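PDB 6OEW: cytidylyltransferase from Leptospira borgpetersenii serovar Hardjo-bovis, which probably acts as a magnesium-binding nucleotidyltransferase of the GT-A clan, transferring a cytidylyl group from a nucleotide to an acceptor. Local coordinates for residues D122-N127 / I150-L155; P174-N179 / F183-Y188. All blocks are in the same frame, centred on the assembly; numbering follows the deposited sequence.

Interaction 1: residues D122-N127 / I150-L155; sequences DLFLYN and IFTLSL
Phe124, on the last turn of helix 114-126, lays its ring against Ile150, Phe151 and Thr152 of strand 149-152, the strand that runs against its neighbours in the seven-stranded mixed sheet of the GT-A nucleotidyltransferase fold. Where they meet, the helix and strand segments run in roughly the same direction, 29° apart, with axes 9.9 Å from each other. One aromatic side chain bridges that gap: with CG anti to the backbone N (chi1 -165°), the ring projects from the helix toward the sheet. The branch of Ile150 that receives it is CG2, which makes a CH-pi contact 4.0 Å from the Phe124 ring centroid and sits over one face, displaced toward the rim. The two side chains run antiparallel alongside each other, and Phe124 CE1 also lies 3.4 Å from Ile150 O.

The far end of the ring meets Thr152, whose CG2 lies in the ring plane at its edge, 3.7 Å from Phe124 CZ. Phe151 turns its side chain the opposite way and offers the ring mainly its backbone. A flat, wide residue suits this place because face and edge can pack against two different residues; beta-branched isoleucine and threonine supply methyls close to the strand backbone. Ile101 of the adjoining strand and Ile131 also touch Phe124.

Beyond the ring, Asn127 folds back on the end of the helix, its ND2 donating to Leu123 O at 2.9 Å, while OD1 is held by Arg130. Thr152 has a second task as N-cap of helix 153-162. Its chi1 of 64° tucks OG1 in over the backbone, close to both the N and the C of Thr152, and turns CG2 toward Phe124; OG1 accepts from Leu155 N at 2.9 Å.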
loop_
_atom_site.group_PDB
_atom_site.type_symbol
_atom_site.label_atom_id
_atom_site.label_comp_id
_atom_site.label_asym_id
_atom_site.label_seq_id
_atom_site.Cartn_x
_atom_site.Cartn_y
_atom_site.Cartn_z
ATOM N N ASP A 122 -4.833 13.189 -6.964
ATOM C CA ASP A 122 -5.157 14.463 -7.609
ATOM C C ASP A 122 -4.672 14.482 -9.053
ATOM O O ASP A 122 -5.399 14.915 -9.960
ATOM C CB ASP A 122 -4.536 15.627 -6.822
ATOM C CG ASP A 122 -5.371 16.038 -5.618
ATOM O OD1 ASP A 122 -6.485 15.490 -5.444
ATOM O OD2 ASP A 122 -4.909 16.907 -4.847
ATOM N N LEU A 123 -3.447 14.003 -9.287
ATOM C CA LEU A 123 -2.935 13.926 -10.653
ATOM C C LEU A 123 -3.810 13.022 -11.522
ATOM O O LEU A 123 -4.114 13.358 -12.677
ATOM C CB LEU A 123 -1.481 13.429 -10.635
ATOM C CG LEU A 123 -0.700 13.430 -11.963
ATOM C CD1 LEU A 123 -0.440 14.857 -12.477
ATOM C CD2 LEU A 123 0.616 12.687 -11.815
ATOM N N PHE A 124 -4.216 11.865 -10.980
ATOM C CA PHE A 124 -5.060 10.928 -11.716
ATOM C C PHE A 124 -6.384 11.581 -12.087
ATOM O O PHE A 124 -6.797 11.572 -13.259
ATOM C CB PHE A 124 -5.265 9.657 -10.852
ATOM C CG PHE A 124 -5.795 8.460 -11.592
ATOM C CD1 PHE A 124 -4.953 7.413 -11.908
ATOM C CD2 PHE A 124 -7.133 8.369 -11.947
ATOM C CE1 PHE A 124 -5.447 6.247 -12.549
ATOM C CE2 PHE A 124 -7.622 7.246 -12.613
ATOM C CZ PHE A 124 -6.770 6.183 -12.903
ATOM N N LEU A 125 -7.041 12.209 -11.109
ATOM C CA LEU A 125 -8.354 12.804 -11.363
ATOM C C LEU A 125 -8.273 13.977 -12.337
ATOM O O LEU A 125 -9.223 14.223 -13.092
ATOM C CB LEU A 125 -8.972 13.284 -10.047
ATOM C CG LEU A 125 -9.298 12.231 -8.981
ATOM C CD1 LEU A 125 -9.533 12.894 -7.633
ATOM C CD2 LEU A 125 -10.535 11.470 -9.416
ATOM N N TYR A 126 -7.175 14.732 -12.306
ATOM C CA TYR A 126 -7.044 15.893 -13.191
ATOM C C TYR A 126 -6.897 15.492 -14.650
ATOM O O TYR A 126 -7.068 16.333 -15.532
ATOM C CB TYR A 126 -5.816 16.690 -12.787
ATOM C CG TYR A 126 -5.848 18.191 -12.967
ATOM C CD1 TYR A 126 -6.874 18.963 -12.428
ATOM C CD2 TYR A 126 -4.801 18.845 -13.616
ATOM C CE1 TYR A 126 -6.860 20.364 -12.546
ATOM C CE2 TYR A 126 -4.784 20.247 -13.747
ATOM C CZ TYR A 126 -5.813 20.988 -13.195
ATOM O OH TYR A 126 -5.787 22.360 -13.286
ATOM N N ASN A 127 -6.537 14.250 -14.916
ATOM C CA ASN A 127 -6.303 13.738 -16.257
ATOM C C ASN A 127 -7.311 12.639 -16.586
ATOM O O ASN A 127 -6.975 11.635 -17.219
ATOM C CB ASN A 127 -4.876 13.206 -16.386
ATOM C CG ASN A 127 -3.824 14.311 -16.371
ATOM O OD1 ASN A 127 -3.569 14.944 -17.384
ATOM N ND2 ASN A 127 -3.205 14.531 -15.221
ATOM N N ILE A 150 -2.688 3.240 -8.581
ATOM C CA ILE A 150 -4.036 3.767 -8.757
ATOM C C ILE A 150 -4.535 3.339 -10.122
ATOM O O ILE A 150 -3.861 3.575 -11.130
ATOM C CB ILE A 150 -4.060 5.304 -8.635
ATOM C CG1 ILE A 150 -3.368 5.719 -7.320
ATOM C CG2 ILE A 150 -5.490 5.774 -8.678
ATOM C CD1 ILE A 150 -3.227 7.269 -7.160
ATOM N N PHE A 151 -5.722 2.739 -10.169
ATOM C CA PHE A 151 -6.275 2.380 -11.462
ATOM C C PHE A 151 -7.793 2.381 -11.410
ATOM O O PHE A 151 -8.402 2.323 -10.336
ATOM C CB PHE A 151 -5.746 1.025 -11.936
ATOM C CG PHE A 151 -5.713 -0.024 -10.855
ATOM C CD1 PHE A 151 -6.844 -0.773 -10.570
ATOM C CD2 PHE A 151 -4.556 -0.255 -10.130
ATOM C CE1 PHE A 151 -6.817 -1.754 -9.568
ATOM C CE2 PHE A 151 -4.521 -1.212 -9.134
ATOM C CZ PHE A 151 -5.643 -1.966 -8.844
ATOM N N THR A 152 -8.396 2.475 -12.595
ATOM C CA THR A 152 -9.845 2.520 -12.725
ATOM C C THR A 152 -10.435 1.134 -12.517
ATOM O O THR A 152 -9.777 0.111 -12.723
ATOM C CB THR A 152 -10.281 3.041 -14.103
ATOM O OG1 THR A 152 -9.851 2.144 -15.136
ATOM C CG2 THR A 152 -9.716 4.444 -14.373
ATOM N N LEU A 153 -11.695 1.110 -12.099
ATOM C CA LEU A 153 -12.423 -0.147 -12.081
ATOM C C LEU A 153 -12.427 -0.775 -13.466
ATOM O O LEU A 153 -12.322 -1.999 -13.606
ATOM C CB LEU A 153 -13.850 0.087 -11.586
ATOM C CG LEU A 153 -14.806 -1.101 -11.667
ATOM C CD1 LEU A 153 -14.465 -2.130 -10.630
ATOM C CD2 LEU A 153 -16.221 -0.577 -11.494
ATOM N N SER A 154 -12.533 0.056 -14.511
ATOM C CA SER A 154 -12.554 -0.478 -15.871
ATOM C C SER A 154 -11.263 -1.222 -16.202
ATOM O O SER A 154 -11.299 -2.297 -16.814
ATOM C CB SER A 154 -12.815 0.654 -16.870
ATOM O OG SER A 154 -14.198 0.952 -16.874
ATOM N N LEU A 155 -10.114 -0.675 -15.798
ATOM C CA LEU A 155 -8.851 -1.367 -16.031
ATOM C C LEU A 155 -8.825 -2.698 -15.283
ATOM O O LEU A 155 -8.446 -3.732 -15.844
ATOM C CB LEU A 155 -7.665 -0.495 -15.607
ATOM C CG LEU A 155 -6.348 -1.293 -15.711
ATOM C CD1 LEU A 155 -5.260 -0.563 -16.444
ATOM C CD2 LEU A 155 -5.834 -1.757 -14.332
#

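Interaction 2: residues P174-N179 / F183-Y188; sequences PYVEEN and FKFFEY
Phe183 is covered on one face and along part of its edge by residues 174-179. Val176 CG2 stands over one face of its ring in a CH-pi contact, 4.1 Å from the centroid and 14° off the normal. At the edge, Phe183 CZ lies 3.7 Å from Tyr175 CD2, and because each atom is near the plane of the other ring, the two aromatics meet edge to edge, planes roughly perpendicular. Another edge atom, Phe183 CD2, comes within 3.4 Å of Asn179 O. The other branch of Val176, CG1, is anti to the backbone N (chi1 171°) and reaches Phe185 CD1 at 3.6 Å, so one compact valine serves two phenylalanines.

In the next shell, Asn179 ND2 donates to a lone pair of Tyr175 O at 2.9 Å and also lies 3.4 Å above the centre of the Tyr175 ring, which ties Asn179 to Tyr175 by backbone and ring. Leu155 and Leu159 of helix 153-162 touch Phe183 and Val176 respectively. Lys184, between the two phenylalanines in sequence, centres an inverse gamma turn, its N held by Glu132. Helix 174-178 thus packs on the start of 185-187, an outermost strand of the GT-A sheet, and the loop before it.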
loop_
_atom_site.group_PDB
_atom_site.type_symbol
_atom_site.label_atom_id
_atom_site.label_comp_id
_atom_site.label_asym_id
_atom_site.label_seq_id
_atom_site.Cartn_x
_atom_site.Cartn_y
_atom_site.Cartn_z
ATOM N N PRO A 174 1.047 -7.312 -12.784
ATOM C CA PRO A 174 2.163 -7.707 -13.667
ATOM C C PRO A 174 1.885 -7.566 -15.151
ATOM O O PRO A 174 2.789 -7.182 -15.903
ATOM C CB PRO A 174 2.390 -9.182 -13.298
ATOM C CG PRO A 174 2.003 -9.256 -11.923
ATOM C CD PRO A 174 0.803 -8.388 -11.798
ATOM N N TYR A 175 0.675 -7.886 -15.604
ATOM C CA TYR A 175 0.395 -7.753 -17.027
ATOM C C TYR A 175 0.498 -6.295 -17.471
ATOM O O TYR A 175 0.942 -6.019 -18.591
ATOM C CB TYR A 175 -0.979 -8.325 -17.369
ATOM C CG TYR A 175 -1.281 -8.314 -18.854
ATOM C CD1 TYR A 175 -1.006 -9.418 -19.647
ATOM C CD2 TYR A 175 -1.821 -7.178 -19.471
ATOM C CE1 TYR A 175 -1.276 -9.418 -21.011
ATOM C CE2 TYR A 175 -2.088 -7.168 -20.836
ATOM C CZ TYR A 175 -1.814 -8.278 -21.593
ATOM O OH TYR A 175 -2.079 -8.262 -22.936
ATOM N N VAL A 176 0.098 -5.349 -16.610
ATOM C CA VAL A 176 0.217 -3.929 -16.968
ATOM C C VAL A 176 1.684 -3.548 -17.087
ATOM O O VAL A 176 2.115 -2.958 -18.086
ATOM C CB VAL A 176 -0.506 -3.034 -15.945
ATOM C CG1 VAL A 176 -0.172 -1.539 -16.214
ATOM C CG2 VAL A 176 -2.006 -3.239 -16.011
ATOM N N GLU A 177 2.479 -3.930 -16.089
ATOM C CA GLU A 177 3.886 -3.547 -16.043
ATOM C C GLU A 177 4.678 -4.093 -17.223
ATOM O O GLU A 177 5.614 -3.440 -17.692
ATOM C CB GLU A 177 4.494 -4.017 -14.719
ATOM C CG GLU A 177 3.835 -3.354 -13.519
ATOM C CD GLU A 177 4.674 -3.446 -12.271
ATOM O OE1 GLU A 177 5.323 -4.491 -12.090
ATOM O OE2 GLU A 177 4.681 -2.472 -11.474
ATOM N N GLU A 178 4.341 -5.281 -17.711
ATOM C CA GLU A 178 5.081 -5.863 -18.824
ATOM C C GLU A 178 4.456 -5.561 -20.179
ATOM O O GLU A 178 4.990 -6.002 -21.202
ATOM C CB GLU A 178 5.212 -7.373 -18.630
ATOM C CG GLU A 178 5.830 -7.768 -17.308
ATOM C CD GLU A 178 7.244 -7.237 -17.142
ATOM O OE1 GLU A 178 8.089 -7.513 -18.023
ATOM O OE2 GLU A 178 7.505 -6.538 -16.134
ATOM N N ASN A 179 3.350 -4.822 -20.215
ATOM C CA ASN A 179 2.708 -4.427 -21.468
ATOM C C ASN A 179 2.247 -2.972 -21.370
ATOM O O ASN A 179 1.102 -2.640 -21.682
ATOM C CB ASN A 179 1.529 -5.344 -21.801
ATOM C CG ASN A 179 1.938 -6.808 -21.917
ATOM O OD1 ASN A 179 2.458 -7.240 -22.950
ATOM N ND2 ASN A 179 1.702 -7.581 -20.855
ATOM N N PHE A 183 -1.699 0.249 -22.299
ATOM C CA PHE A 183 -2.566 0.937 -21.352
ATOM C C PHE A 183 -2.206 2.414 -21.271
ATOM O O PHE A 183 -1.120 2.836 -21.676
ATOM C CB PHE A 183 -2.462 0.320 -19.959
ATOM C CG PHE A 183 -2.788 -1.136 -19.921
ATOM C CD1 PHE A 183 -4.094 -1.558 -19.761
ATOM C CD2 PHE A 183 -1.783 -2.091 -20.037
ATOM C CE1 PHE A 183 -4.397 -2.913 -19.722
ATOM C CE2 PHE A 183 -2.086 -3.444 -19.998
ATOM C CZ PHE A 183 -3.390 -3.852 -19.846
ATOM N N LYS A 184 -3.137 3.203 -20.736
ATOM C CA LYS A 184 -2.867 4.617 -20.467
ATOM C C LYS A 184 -2.112 4.665 -19.137
ATOM O O LYS A 184 -2.644 4.985 -18.069
ATOM C CB LYS A 184 -4.165 5.422 -20.495
ATOM C CG LYS A 184 -4.886 5.273 -21.842
ATOM C CD LYS A 184 -6.136 6.116 -21.950
ATOM C CE LYS A 184 -6.709 6.073 -23.365
ATOM N NZ LYS A 184 -7.871 6.981 -23.477
ATOM N N PHE A 185 -0.815 4.360 -19.238
ATOM C CA PHE A 185 0.089 4.062 -18.134
ATOM C C PHE A 185 0.963 5.272 -17.835
ATOM O O PHE A 185 1.508 5.882 -18.759
ATOM C CB PHE A 185 0.968 2.865 -18.526
ATOM C CG PHE A 185 1.991 2.461 -17.483
ATOM C CD1 PHE A 185 1.642 1.611 -16.440
ATOM C CD2 PHE A 185 3.310 2.890 -17.582
ATOM C CE1 PHE A 185 2.584 1.221 -15.491
ATOM C CE2 PHE A 185 4.266 2.508 -16.641
ATOM C CZ PHE A 185 3.902 1.668 -15.591
ATOM N N PHE A 186 1.103 5.615 -16.551
ATOM C CA PHE A 186 1.922 6.751 -16.147
ATOM C C PHE A 186 2.578 6.481 -14.811
ATOM O O PHE A 186 2.064 5.713 -13.996
ATOM C CB PHE A 186 1.097 8.030 -16.084
ATOM C CG PHE A 186 0.686 8.476 -17.419
ATOM C CD1 PHE A 186 1.578 9.160 -18.219
ATOM C CD2 PHE A 186 -0.542 8.098 -17.938
ATOM C CE1 PHE A 186 1.220 9.528 -19.492
ATOM C CE2 PHE A 186 -0.913 8.473 -19.211
ATOM C CZ PHE A 186 -0.030 9.181 -19.989
ATOM N N GLU A 187 3.701 7.161 -14.583
ATOM C CA GLU A 187 4.500 6.933 -13.389
ATOM C C GLU A 187 4.743 8.230 -12.630
ATOM O O GLU A 187 4.834 9.311 -13.212
ATOM C CB GLU A 187 5.831 6.293 -13.745
ATOM C CG GLU A 187 5.677 4.954 -14.457
ATOM C CD GLU A 187 7.017 4.305 -14.693
ATOM O OE1 GLU A 187 7.536 4.375 -15.829
ATOM O OE2 GLU A 187 7.563 3.764 -13.717
ATOM N N TYR A 188 4.905 8.092 -11.327
ATOM C CA TYR A 188 5.036 9.232 -10.437
ATOM C C TYR A 188 6.388 9.184 -9.733
ATOM O O TYR A 188 6.627 8.266 -8.921
ATOM C CB TYR A 188 3.881 9.239 -9.444
ATOM C CG TYR A 188 3.787 10.502 -8.635
ATOM C CD1 TYR A 188 3.194 11.649 -9.164
ATOM C CD2 TYR A 188 4.330 10.563 -7.365
ATOM C CE1 TYR A 188 3.122 12.820 -8.417
ATOM C CE2 TYR A 188 4.270 11.718 -6.615
ATOM C CZ TYR A 188 3.659 12.836 -7.142
ATOM O OH TYR A 188 3.614 13.954 -6.373
#

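Helix 114-126 leads into interaction 1, which closes a loop of 22 residues containing strand 133-135 before the chain returns on strand 149-152. Helices 153-162 and 166-171 follow, and interaction 2 then closes a tight connection of three residues between helix 174-178 and strand 185-187. The two loops lie in series, neither nested nor crossed. In space they converge, their centres about 13 Å apart, on opposite faces of one sheet, where strand 133-135 separates strands 149-152 and 185-187. Leu155 CD1 packs 3.7 Å from Phe183 CD1 on one face; on the other, Leu123 CD2 lies 3.8 Å from Tyr188 CD1.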